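Local coordinates for polyhedrin (Antheraea mylitta cypovirus 4, PDB 5A9C), which probably forms the crystalline matrix of viral occlusion bodies (polyhedra), the microcrystals in which cypovirus particles are embedded, at residues Q26-P31 and G130-A135. Residues are numbered along the deposited sequence; the frame is centred on the assembly and turned at random.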
loop_
_atom_site.group_PDB
_atom_site.type_symbol
_atom_site.label_atom_id
_atom_site.label_comp_id
_atom_site.label_asym_id
_atom_site.label_seq_id
_atom_site.Cartn_x
_atom_site.Cartn_y
_atom_site.Cartn_z
ATOM N N GLN A 26 -13.394 -29.410 10.037
ATOM C CA GLN A 26 -12.168 -28.657 10.258
ATOM C C GLN A 26 -11.932 -27.665 9.124
ATOM O O GLN A 26 -11.612 -26.501 9.356
ATOM C CB GLN A 26 -10.984 -29.618 10.381
ATOM C CG GLN A 26 -9.766 -29.034 11.062
ATOM C CD GLN A 26 -8.711 -30.085 11.332
ATOM O OE1 GLN A 26 -8.360 -30.866 10.448
ATOM N NE2 GLN A 26 -8.210 -30.122 12.563
ATOM N N ILE A 27 -12.097 -28.131 7.893
ATOM C CA ILE A 27 -11.959 -27.262 6.730
ATOM C C ILE A 27 -12.945 -26.093 6.776
ATOM O O ILE A 27 -12.598 -24.961 6.437
ATOM C CB ILE A 27 -12.146 -28.055 5.424
ATOM C CG1 ILE A 27 -10.971 -29.016 5.224
ATOM C CG2 ILE A 27 -12.284 -27.108 4.240
ATOM C CD1 ILE A 27 -11.162 -30.013 4.094
ATOM N N ASN A 28 -14.172 -26.370 7.207
ATOM C CA ASN A 28 -15.212 -25.347 7.270
ATOM C C ASN A 28 -15.044 -24.397 8.451
ATOM O O ASN A 28 -15.599 -23.302 8.456
ATOM C CB ASN A 28 -16.601 -25.992 7.326
ATOM C CG ASN A 28 -17.088 -26.453 5.968
ATOM O OD1 ASN A 28 -17.001 -25.719 4.984
ATOM N ND2 ASN A 28 -17.604 -27.672 5.906
ATOM N N THR A 29 -14.277 -24.827 9.448
ATOM C CA THR A 29 -14.135 -24.077 10.691
ATOM C C THR A 29 -12.801 -23.336 10.789
ATOM O O THR A 29 -12.706 -22.302 11.448
ATOM C CB THR A 29 -14.283 -25.009 11.915
ATOM O OG1 THR A 29 -15.549 -25.675 11.853
ATOM C CG2 THR A 29 -14.199 -24.214 13.213
ATOM N N ALA A 30 -11.774 -23.867 10.135
ATOM C CA ALA A 30 -10.445 -23.259 10.183
ATOM C C ALA A 30 -10.437 -21.764 9.832
ATOM O O ALA A 30 -9.689 -20.991 10.427
ATOM C CB ALA A 30 -9.466 -24.030 9.297
ATOM N N PRO A 31 -11.264 -21.349 8.859
ATOM C CA PRO A 31 -11.271 -19.925 8.501
ATOM C C PRO A 31 -11.750 -18.998 9.624
ATOM O O PRO A 31 -11.597 -17.783 9.499
ATOM C CB PRO A 31 -12.247 -19.871 7.320
ATOM C CG PRO A 31 -12.180 -21.238 6.723
ATOM C CD PRO A 31 -12.032 -22.158 7.897
ATOM N N GLY A 130 -22.930 -19.786 0.698
ATOM C CA GLY A 130 -22.451 -20.699 1.719
ATOM C C GLY A 130 -22.223 -19.943 3.010
ATOM O O GLY A 130 -22.298 -18.715 3.029
ATOM N N HIS A 131 -21.941 -20.656 4.097
ATOM C CA HIS A 131 -21.726 -19.977 5.370
ATOM C C HIS A 131 -20.444 -19.142 5.330
ATOM O O HIS A 131 -20.307 -18.158 6.053
ATOM C CB HIS A 131 -21.731 -20.968 6.545
ATOM C CG HIS A 131 -20.584 -21.932 6.542
ATOM N ND1 HIS A 131 -19.369 -21.646 7.130
ATOM C CD2 HIS A 131 -20.471 -23.184 6.039
ATOM C CE1 HIS A 131 -18.556 -22.678 6.981
ATOM N NE2 HIS A 131 -19.201 -23.623 6.320
ATOM N N LEU A 132 -19.520 -19.526 4.454
ATOM C CA LEU A 132 -18.230 -18.853 4.350
ATOM C C LEU A 132 -18.172 -17.791 3.256
ATOM O O LEU A 132 -17.202 -17.039 3.176
ATOM C CB LEU A 132 -17.120 -19.880 4.103
ATOM C CG LEU A 132 -16.606 -20.665 5.313
ATOM C CD1 LEU A 132 -15.761 -21.846 4.867
ATOM C CD2 LEU A 132 -15.816 -19.756 6.247
ATOM N N SER A 133 -19.197 -17.717 2.416
ATOM C CA SER A 133 -19.072 -16.938 1.186
ATOM C C SER A 133 -20.276 -16.074 0.822
ATOM O O SER A 133 -21.424 -16.465 1.027
ATOM C CB SER A 133 -18.759 -17.872 0.013
ATOM O OG SER A 133 -17.551 -18.580 0.222
ATOM N N ARG A 134 -19.988 -14.895 0.274
ATOM C CA ARG A 134 -20.997 -14.053 -0.362
ATOM C C ARG A 134 -20.481 -13.606 -1.730
ATOM O O ARG A 134 -19.274 -13.542 -1.954
ATOM C CB ARG A 134 -21.304 -12.819 0.493
ATOM C CG ARG A 134 -21.741 -13.112 1.915
ATOM C CD ARG A 134 -23.099 -13.778 1.957
ATOM N NE ARG A 134 -23.669 -13.749 3.299
ATOM C CZ ARG A 134 -23.445 -14.671 4.231
ATOM N NH1 ARG A 134 -22.652 -15.706 3.977
ATOM N NH2 ARG A 134 -24.016 -14.553 5.424
ATOM N N ALA A 135 -21.391 -13.297 -2.648
ATOM C CA ALA A 135 -20.984 -12.786 -3.952
ATOM C C ALA A 135 -22.004 -11.788 -4.484
ATOM O O ALA A 135 -23.199 -11.901 -4.215
ATOM C CB ALA A 135 -20.780 -13.928 -4.938
#
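Asn28 of helix 15-29 meets His131 in the turn that leads into strand 133-139. Asn28 CB lies 3.7 Å from His131 NE2, and CG comes slightly nearer to the same nitrogen. At the tip, Asn28 OD1 accepts a weak, bent hydrogen bond from His131 NE2 (3.3 Å, 146°), reached near the plane of the ring at its edge, with the amide turned 71° from the imidazole. The stronger partner of OD1 is the backbone N of Ala212. The carbonyl of Asn28 also lies at this edge, its O 3.4 Å from His131 CE1. With chi1 at 66°, the histidine ring is folded between its own backbone N and carbonyl carbon, and ND1 bonds to Tyr32 OH. Next to this polar pair, Leu132 spreads its two methyls: Leu132 CD1 sits 3.9 Å from Asn28 O, while Leu132 CD2 packs 3.7 Å from Pro31 CB. Arg111 of the second subunit packs on Pro31 as well. The N-terminal helix thus joins the turn between strands 127-128 and 133-139 of the six-stranded sheet, where Tyr32 probably fixes His131 ND1, and Ala212 Asn28 OD1, more firmly than the weak bond between the two side chains does.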